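Local atomic coordinates of regulating synaptic membrane exocytosis protein 2 (PDB entry 2BWQ), a protein that probably helps organise neurotransmitter release at the presynaptic active zone, as a Rab3-interacting scaffold protein of which this is the first C2 domain. Residues G17-V22 with T73-P78; P41-Y46 with I91-Q96. All blocks are in the same frame, centred on the assembly; numbering follows the deposited sequence. Where two conformers were deposited one is given.

Contact 1. Residues G17-V22 with T73-P78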
ATOM      1  N   GLY A  17     -12.227  11.652 -14.624  1.00 21.23           N
ATOM      2  CA  GLY A  17     -11.930  10.329 -15.214  1.00 18.46           C
ATOM      3  C   GLY A  17     -12.407   9.138 -14.346  1.00 16.64           C
ATOM      4  O   GLY A  17     -12.403   7.967 -14.797  1.00 16.23           O
ATOM      5  N   HIS A  18     -12.841   9.499 -13.155  1.00 16.31           N
ATOM      6  CA  HIS A  18     -13.373   8.531 -12.182  1.00 12.96           C
ATOM      7  C   HIS A  18     -12.396   7.393 -11.909  1.00 13.17           C
ATOM      8  O   HIS A  18     -12.763   6.211 -12.020  1.00 13.35           O
ATOM      9  CB  HIS A  18     -14.754   8.062 -12.682  1.00 13.68           C
ATOM     10  CG  HIS A  18     -15.750   9.179 -12.733  1.00 15.06           C
ATOM     11  ND1 HIS A  18     -16.130   9.768 -13.923  1.00 18.96           N
ATOM     12  CD2 HIS A  18     -16.397   9.864 -11.755  1.00 14.72           C
ATOM     13  CE1 HIS A  18     -16.994  10.742 -13.670  1.00 21.07           C
ATOM     14  NE2 HIS A  18     -17.170  10.819 -12.362  1.00 19.25           N
ATOM     15  N   GLN A  19     -11.148   7.757 -11.582  1.00 12.02           N
ATOM     16  CA  GLN A  19     -10.121   6.766 -11.274  1.00 13.30           C
ATOM     17  C   GLN A  19      -9.330   7.174 -10.065  1.00 11.82           C
ATOM     18  O   GLN A  19      -9.058   8.372  -9.874  1.00 12.18           O
ATOM     19  CB  GLN A  19      -9.084   6.661 -12.417  1.00 17.93           C
ATOM     20  CG  GLN A  19      -9.561   6.395 -13.826  1.00 21.28           C
ATOM     21  CD  GLN A  19      -8.362   6.314 -14.825  1.00 20.58           C
ATOM     22  OE1 GLN A  19      -8.421   5.502 -15.741  1.00 34.24           O
ATOM     23  NE2 GLN A  19      -7.284   7.115 -14.614  1.00 23.84           N
ATOM     24  N   LEU A  20      -8.994   6.195  -9.229  0.50 10.27           N
ATOM     25  CA  LEU A  20      -8.120   6.441  -8.076  0.50  9.68           C
ATOM     26  C   LEU A  20      -6.741   5.837  -8.352  0.50 10.68           C
ATOM     27  O   LEU A  20      -6.631   4.621  -8.600  0.50 10.86           O
ATOM     28  CB  LEU A  20      -8.741   5.807  -6.827  0.50 10.49           C
ATOM     29  CG  LEU A  20      -7.823   5.742  -5.618  0.50  9.31           C
ATOM     30  CD1 LEU A  20      -7.578   7.128  -4.966  0.50 13.17           C
ATOM     31  CD2 LEU A  20      -8.394   4.864  -4.589  0.50  8.40           C
ATOM     32  N   ILE A  21      -5.706   6.684  -8.283  1.00 11.44           N
ATOM     33  CA  ILE A  21      -4.342   6.325  -8.611  1.00 12.20           C
ATOM     34  C   ILE A  21      -3.552   6.130  -7.347  1.00 11.24           C
ATOM     35  O   ILE A  21      -3.520   7.013  -6.467  1.00 12.63           O
ATOM     36  CB  ILE A  21      -3.708   7.445  -9.492  1.00 12.23           C
ATOM     37  CG1 ILE A  21      -4.652   7.877 -10.633  1.00 16.44           C
ATOM     38  CG2 ILE A  21      -2.329   6.952 -10.048  1.00 14.97           C
ATOM     39  CD1 ILE A  21      -4.951   6.891 -11.636  1.00 19.62           C
ATOM     40  N   VAL A  22      -3.000   4.932  -7.153  1.00 11.60           N
ATOM     41  CA  VAL A  22      -2.270   4.601  -5.962  1.00 11.54           C
ATOM     42  C   VAL A  22      -0.873   4.212  -6.339  1.00 13.43           C
ATOM     43  O   VAL A  22      -0.708   3.144  -6.988  1.00 14.37           O
ATOM     44  CB  VAL A  22      -3.002   3.443  -5.263  1.00 12.17           C
ATOM     45  CG1 VAL A  22      -2.300   2.980  -3.974  1.00 13.88           C
ATOM     46  CG2 VAL A  22      -4.445   3.797  -4.947  1.00 13.24           C
ATOM     47  N   THR A  73       2.478   1.839  -9.957  1.00 12.51           N
ATOM     48  CA  THR A  73       1.234   2.603  -9.928  1.00 12.31           C
ATOM     49  C   THR A  73       0.089   1.701 -10.283  1.00 12.42           C
ATOM     50  O   THR A  73       0.066   1.046 -11.334  1.00 12.60           O
ATOM     51  CB  THR A  73       1.332   3.719 -10.884  1.00 12.88           C
ATOM     52  OG1 THR A  73       2.315   4.670 -10.417  1.00 15.57           O
ATOM     53  CG2 THR A  73      -0.005   4.528 -10.993  1.00 13.93           C
ATOM     54  N   PHE A  74      -0.849   1.675  -9.359  1.00 12.95           N
ATOM     55  CA  PHE A  74      -2.071   0.924  -9.523  1.00 12.82           C
ATOM     56  C   PHE A  74      -3.216   1.904  -9.870  1.00 13.23           C
ATOM     57  O   PHE A  74      -3.240   3.000  -9.332  1.00 13.44           O
ATOM     58  CB  PHE A  74      -2.438   0.189  -8.255  1.00 14.40           C
ATOM     59  CG  PHE A  74      -1.344  -0.704  -7.657  1.00 14.31           C
ATOM     60  CD1 PHE A  74      -0.346  -1.315  -8.432  1.00 15.44           C
ATOM     61  CD2 PHE A  74      -1.395  -0.986  -6.315  1.00 16.78           C
ATOM     62  CE1 PHE A  74       0.606  -2.176  -7.768  1.00 14.61           C
ATOM     63  CE2 PHE A  74      -0.465  -1.845  -5.686  1.00 15.26           C
ATOM     64  CZ  PHE A  74       0.508  -2.417  -6.443  1.00 15.50           C
ATOM     65  N   ILE A  75      -4.167   1.466 -10.660  1.00 13.64           N
ATOM     66  CA  ILE A  75      -5.280   2.314 -11.072  1.00 14.20           C
ATOM     67  C   ILE A  75      -6.563   1.565 -10.754  1.00 12.69           C
ATOM     68  O   ILE A  75      -6.755   0.432 -11.245  1.00 14.86           O
ATOM     69  CB  ILE A  75      -5.256   2.684 -12.565  1.00 16.02           C
ATOM     70  CG1 ILE A  75      -3.991   3.505 -12.887  1.00 18.78           C
ATOM     71  CG2 ILE A  75      -6.545   3.477 -12.881  1.00 17.22           C
ATOM     72  CD1 ILE A  75      -4.079   4.294 -14.145  1.00 24.61           C
ATOM     73  N   TYR A  76      -7.404   2.179  -9.938  0.50 12.48           N
ATOM     74  CA  TYR A  76      -8.695   1.609  -9.580  0.50 11.99           C
ATOM     75  C   TYR A  76      -9.730   2.357 -10.419  0.50 12.28           C
ATOM     76  O   TYR A  76      -9.702   3.584 -10.492  0.50 11.83           O
ATOM     77  CB  TYR A  76      -8.912   1.739  -8.071  0.50 12.98           C
ATOM     78  CG  TYR A  76      -8.166   0.673  -7.277  0.50 11.70           C
ATOM     79  CD1 TYR A  76      -8.470  -0.665  -7.445  0.50 13.45           C
ATOM     80  CD2 TYR A  76      -7.193   1.014  -6.313  0.50 10.95           C
ATOM     81  CE1 TYR A  76      -7.813  -1.667  -6.707  0.50 12.39           C
ATOM     82  CE2 TYR A  76      -6.530   0.035  -5.561  0.50 12.44           C
ATOM     83  CZ  TYR A  76      -6.857  -1.325  -5.759  0.50 11.61           C
ATOM     84  OH  TYR A  76      -6.209  -2.311  -5.023  0.50 11.17           O
ATOM     85  N   SER A  77     -10.639   1.652 -11.081  1.00 12.38           N
ATOM     86  CA  SER A  77     -11.677   2.334 -11.824  1.00 14.24           C
ATOM     87  C   SER A  77     -12.823   1.363 -12.041  1.00 15.18           C
ATOM     88  O   SER A  77     -12.533   0.175 -12.209  1.00 15.79           O
ATOM     89  CB  SER A  77     -11.143   2.669 -13.209  1.00 15.95           C
ATOM     90  OG  SER A  77     -12.146   3.240 -14.074  1.00 20.61           O
ATOM     91  N   PRO A  78     -14.076   1.820 -12.041  1.00 14.94           N
ATOM     92  CA  PRO A  78     -14.513   3.203 -11.833  1.00 13.70           C
ATOM     93  C   PRO A  78     -14.540   3.544 -10.369  1.00 14.64           C
ATOM     94  O   PRO A  78     -14.809   2.660  -9.511  1.00 16.59           O
ATOM     95  CB  PRO A  78     -15.975   3.164 -12.292  1.00 14.80           C
ATOM     96  CG  PRO A  78     -16.427   1.736 -12.031  1.00 19.10           C
ATOM     97  CD  PRO A  78     -15.210   0.903 -12.338  1.00 15.88           C
TER
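Leu20 and Tyr76 exchange a reciprocal pair of backbone hydrogen bonds, and Val22 and Phe74 repeat the exchange two residues on; together they zip 17-22 to 73-78 as antiparallel neighbours in one sheet of the C2 beta-sandwich. Tyr76 N reaches Leu20 O at 2.9 Å and Phe74 N reaches Val22 O at 2.8 Å, both nearly straight at the hydrogen (172°). Between these rungs Ile21 and Ile75 form a non-hydrogen-bonded pair, where the approach of Ile21 CA to Phe74 O supplies a CA-H...O contact. The ladder ends near a G1 beta bulge, in which His18 and Gln19 both face Asp14 on the adjoining strand.

The two faces of the sheet differ. Leu20, Val22, Phe74 and Tyr76 are buried against the second sheet, and Val22 CG2 meets the edge of the Tyr76 ring at CD2, 4.1 Å away. Tyr76 OH is hydrogen-bonded to the backbone carbonyl of Asn55, just ahead of strand 56-58 of the other sheet. On the other face the two isoleucines pack together, flanked by the aliphatic part of Gln19 and the methyl of Thr73. Ile21 CD1 lies alongside Ile75 CD1 at 3.7 Å. Ile75 CG2 meets the extended Gln19 chain at a slant, 3.9 Å from Gln19 CD. Thr73 CG2 is anti to the backbone N, which leaves OG1 beside that N (chi1 -68°) and bonded to Thr23 OG1; the methyl turns to Ile21, and Thr73 CG2 and Ile21 CG2 press together at 3.5 Å.

Contact 2. Residues P41-Y46 with I91-Q96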
ATOM      1  N   PRO A  41      10.225  -8.586   0.368  1.00 12.47           N
ATOM      2  CA  PRO A  41       8.924  -7.914   0.604  1.00 12.07           C
ATOM      3  C   PRO A  41       8.061  -7.648  -0.638  1.00 12.75           C
ATOM      4  O   PRO A  41       8.585  -7.334  -1.730  1.00 12.24           O
ATOM      5  CB  PRO A  41       9.332  -6.615   1.328  1.00 14.25           C
ATOM      6  CG  PRO A  41      10.718  -6.323   0.766  1.00 15.11           C
ATOM      7  CD  PRO A  41      11.351  -7.642   0.403  1.00 13.31           C
ATOM      8  N   TYR A  42       6.740  -7.733  -0.423  1.00 12.09           N
ATOM      9  CA  TYR A  42       5.758  -7.250  -1.410  1.00 12.33           C
ATOM     10  C   TYR A  42       4.631  -6.604  -0.667  1.00 11.96           C
ATOM     11  O   TYR A  42       4.399  -6.877   0.485  1.00 12.32           O
ATOM     12  CB  TYR A  42       5.281  -8.339  -2.379  1.00 11.27           C
ATOM     13  CG  TYR A  42       4.436  -9.410  -1.714  1.00 13.98           C
ATOM     14  CD1 TYR A  42       3.016  -9.279  -1.671  1.00 14.66           C
ATOM     15  CD2 TYR A  42       5.030 -10.601  -1.256  1.00 13.79           C
ATOM     16  CE1 TYR A  42       2.224 -10.281  -1.117  1.00 16.90           C
ATOM     17  CE2 TYR A  42       4.225 -11.595  -0.661  1.00 17.33           C
ATOM     18  CZ  TYR A  42       2.830 -11.414  -0.655  1.00 16.19           C
ATOM     19  OH  TYR A  42       2.035 -12.433  -0.134  1.00 20.04           O
ATOM     20  N   VAL A  43       3.905  -5.769  -1.416  1.00 12.92           N
ATOM     21  CA  VAL A  43       2.709  -5.106  -0.908  1.00 12.27           C
ATOM     22  C   VAL A  43       1.486  -5.585  -1.649  1.00 12.53           C
ATOM     23  O   VAL A  43       1.530  -5.758  -2.845  1.00 13.09           O
ATOM     24  CB  VAL A  43       2.831  -3.582  -1.091  1.00 12.73           C
ATOM     25  CG1 VAL A  43       1.558  -2.874  -0.641  1.00 15.30           C
ATOM     26  CG2 VAL A  43       3.948  -3.033  -0.199  1.00 17.39           C
ATOM     27  N   LYS A  44       0.421  -5.858  -0.906  1.00 11.11           N
ATOM     28  CA  LYS A  44      -0.916  -6.184  -1.440  1.00 11.10           C
ATOM     29  C   LYS A  44      -1.863  -5.066  -1.079  1.00 11.47           C
ATOM     30  O   LYS A  44      -1.796  -4.517   0.039  1.00 12.46           O
ATOM     31  CB  LYS A  44      -1.403  -7.489  -0.804  1.00 14.37           C
ATOM     32  CG  LYS A  44      -2.719  -7.954  -1.349  1.00 17.11           C
ATOM     33  CD  LYS A  44      -2.963  -9.444  -0.974  1.00 22.17           C
ATOM     34  CE  LYS A  44      -3.107  -9.625   0.537  1.00 26.71           C
ATOM     35  NZ  LYS A  44      -3.345 -11.059   0.910  1.00 31.77           N
ATOM     36  N   ILE A  45      -2.697  -4.706  -2.050  1.00 13.09           N
ATOM     37  CA  ILE A  45      -3.705  -3.686  -1.783  1.00 15.40           C
ATOM     38  C   ILE A  45      -5.064  -4.188  -2.175  1.00 16.30           C
ATOM     39  O   ILE A  45      -5.231  -4.710  -3.301  1.00 17.41           O
ATOM     40  CB  ILE A  45      -3.409  -2.387  -2.476  1.00 15.60           C
ATOM     41  CG1 ILE A  45      -2.011  -1.899  -2.071  1.00 16.81           C
ATOM     42  CG2 ILE A  45      -4.480  -1.338  -2.093  1.00 17.56           C
ATOM     43  CD1 ILE A  45      -1.534  -0.394  -2.391  1.00 19.47           C
ATOM     44  N   TYR A  46      -6.032  -4.071  -1.290  1.00 14.64           N
ATOM     45  CA  TYR A  46      -7.459  -4.237  -1.604  1.00 12.90           C
ATOM     46  C   TYR A  46      -8.140  -2.912  -1.440  1.00 13.59           C
ATOM     47  O   TYR A  46      -7.997  -2.168  -0.448  1.00 14.61           O
ATOM     48  CB  TYR A  46      -8.145  -5.228  -0.686  1.00 14.83           C
ATOM     49  CG  TYR A  46      -8.004  -6.672  -1.040  1.00 16.13           C
ATOM     50  CD1 TYR A  46      -8.727  -7.199  -2.088  1.00 19.07           C
ATOM     51  CD2 TYR A  46      -7.161  -7.530  -0.328  1.00 16.32           C
ATOM     52  CE1 TYR A  46      -8.633  -8.529  -2.414  1.00 18.47           C
ATOM     53  CE2 TYR A  46      -7.069  -8.889  -0.671  1.00 16.80           C
ATOM     54  CZ  TYR A  46      -7.798  -9.343  -1.707  1.00 18.45           C
ATOM     55  OH  TYR A  46      -7.706 -10.708  -2.025  1.00 21.13           O
ATOM     56  N   ILE A  91      -3.845  -1.912   2.842  1.00 10.77           N
ATOM     57  CA  ILE A  91      -2.470  -2.046   2.326  1.00 12.25           C
ATOM     58  C   ILE A  91      -1.679  -2.894   3.287  1.00 11.40           C
ATOM     59  O   ILE A  91      -1.568  -2.555   4.449  1.00 12.34           O
ATOM     60  CB  ILE A  91      -1.848  -0.639   2.171  1.00 12.72           C
ATOM     61  CG1 ILE A  91      -2.734   0.172   1.213  1.00 13.82           C
ATOM     62  CG2 ILE A  91      -0.386  -0.762   1.677  1.00 13.82           C
ATOM     63  CD1 ILE A  91      -2.438   1.745   1.324  1.00 19.58           C
ATOM     64  N   THR A  92      -1.195  -4.035   2.822  1.00 11.98           N
ATOM     65  CA  THR A  92      -0.465  -4.974   3.689  1.00 12.13           C
ATOM     66  C   THR A  92       0.864  -5.291   3.093  1.00 12.25           C
ATOM     67  O   THR A  92       1.013  -5.410   1.869  1.00 13.96           O
ATOM     68  CB  THR A  92      -1.290  -6.261   3.972  1.00 11.54           C
ATOM     69  OG1 THR A  92      -1.680  -6.881   2.737  1.00 13.06           O
ATOM     70  CG2 THR A  92      -2.524  -5.902   4.788  1.00 13.44           C
ATOM     71  N   LEU A  93       1.869  -5.466   3.981  1.00 12.26           N
ATOM     72  CA  LEU A  93       3.234  -5.783   3.567  1.00 13.34           C
ATOM     73  C   LEU A  93       3.530  -7.209   4.054  1.00 12.63           C
ATOM     74  O   LEU A  93       3.166  -7.578   5.165  1.00 13.22           O
ATOM     75  CB  LEU A  93       4.175  -4.785   4.248  1.00 14.60           C
ATOM     76  CG  LEU A  93       5.654  -5.014   3.875  1.00 16.04           C
ATOM     77  CD1 LEU A  93       5.955  -4.645   2.427  1.00 17.95           C
ATOM     78  CD2 LEU A  93       6.531  -4.262   4.848  1.00 20.39           C
ATOM     79  N   TRP A  94       4.251  -7.966   3.209  1.00 12.56           N
ATOM     80  CA  TRP A  94       4.491  -9.398   3.396  1.00 12.80           C
ATOM     81  C   TRP A  94       5.931  -9.729   3.076  1.00 13.76           C
ATOM     82  O   TRP A  94       6.518  -9.134   2.184  1.00 14.66           O
ATOM     83  CB  TRP A  94       3.595 -10.235   2.464  1.00 13.53           C
ATOM     84  CG  TRP A  94       2.173  -9.963   2.719  1.00 12.73           C
ATOM     85  CD1 TRP A  94       1.411  -8.995   2.093  1.00 12.61           C
ATOM     86  CD2 TRP A  94       1.303 -10.597   3.703  1.00 11.62           C
ATOM     87  NE1 TRP A  94       0.155  -8.990   2.638  1.00 12.86           N
ATOM     88  CE2 TRP A  94       0.036  -9.951   3.604  1.00 12.36           C
ATOM     89  CE3 TRP A  94       1.451 -11.635   4.662  1.00 14.61           C
ATOM     90  CZ2 TRP A  94      -1.070 -10.285   4.415  1.00 13.63           C
ATOM     91  CZ3 TRP A  94       0.294 -11.975   5.453  1.00 15.66           C
ATOM     92  CH2 TRP A  94      -0.912 -11.296   5.332  1.00 13.92           C
ATOM     93  N   ASP A  95       6.473 -10.715   3.809  1.00 12.32           N
ATOM     94  CA  ASP A  95       7.788 -11.337   3.531  1.00 12.74           C
ATOM     95  C   ASP A  95       7.525 -12.660   2.843  1.00 12.43           C
ATOM     96  O   ASP A  95       6.934 -13.565   3.496  1.00 14.07           O
ATOM     97  CB  ASP A  95       8.464 -11.547   4.872  1.00 13.35           C
ATOM     98  CG  ASP A  95       9.881 -12.062   4.761  1.00 13.85           C
ATOM     99  OD1 ASP A  95      10.473 -12.100   3.671  1.00 13.37           O
ATOM    100  OD2 ASP A  95      10.426 -12.533   5.793  1.00 13.69           O
ATOM    101  N   GLN A  96       7.790 -12.724   1.529  0.50 12.92           N
ATOM    102  CA  GLN A  96       7.493 -13.911   0.699  0.50 13.25           C
ATOM    103  C   GLN A  96       8.574 -15.001   0.845  0.50 13.58           C
ATOM    104  O   GLN A  96       9.754 -14.774   0.595  0.50 12.67           O
ATOM    105  CB  GLN A  96       7.319 -13.472  -0.779  0.50 12.70           C
ATOM    106  CG  GLN A  96       6.820 -14.573  -1.741  0.50 11.60           C
ATOM    107  CD  GLN A  96       6.273 -14.015  -3.075  0.50 15.15           C
ATOM    108  OE1 GLN A  96       5.086 -14.233  -3.414  0.50 22.34           O
ATOM    109  NE2 GLN A  96       7.124 -13.395  -3.856  0.50 14.81           N
TER
HETATM  110  O   HOH W   1       2.606 -15.477  -1.581  1.00 33.29           O
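Trp94 sets its CB on one face of the Tyr42 ring, 3.6 Å from the ring centroid and 23° off the normal, a CH-pi contact. The indole then slides past the phenol: its five-membered ring runs nearly parallel to the Tyr42 ring (22°) but is displaced well to its side. Tyr42 reaches beneath Trp94 because its CG occupies the crowded position between backbone N and carbonyl carbon (chi1 68°), which folds the ring across toward the neighbouring strand. Gln96 CB closes in on the edge of the same ring, 3.6 Å from Tyr42 CE2, and Arg58 adds a cation-pi contact.

Farther along this face, Trp94 NE1 donates to Thr92 OG1 at 2.8 Å, a bond that helps fix the rotation of the indole. Lys44 runs beside Thr92, and the bend at its chi3 brings CE to 3.9 Å from Trp94 NE1.

The reverse face is a row of interdigitating aliphatic branches. Leu93 CD1 fits between Pro41 CB and Val43 CG2, touching the latter at 3.7 Å. Val43 CG1 in turn meets Ile91 CG2, and Ile45 CD1 lies against Ile91 CG1 at 3.8 Å. Val43 and Leu93 touch Trp70 of the opposing sheet, and Ile45 touches Phe74 and Tyr76. Four backbone hydrogen bonds, at Tyr42-Trp94 and Lys44-Thr92, complete an antiparallel ladder with one side in the hydrophobic core, as expected for central strands of a C2 beta-sandwich.

In the fold
The two contacts belong to opposite sheets of one C2 domain, with centres about 19 Å apart. Contact 1 joins strand 69-76, at the margin of its sheet, to 19-28, whereas contact 2 pairs the inner strands 41-48 and 88-95 of the other. Along the chain their segments alternate, 17-22, 41-46, 73-78, 91-96, so the polypeptide returns to each sheet after visiting the other. They meet in the core: Ile45 CD1 packs against both Val22 CG1 and Phe74 CE2, at 3.8 Å each. Side chains such as these hold the two sheets face to face as a single sandwich.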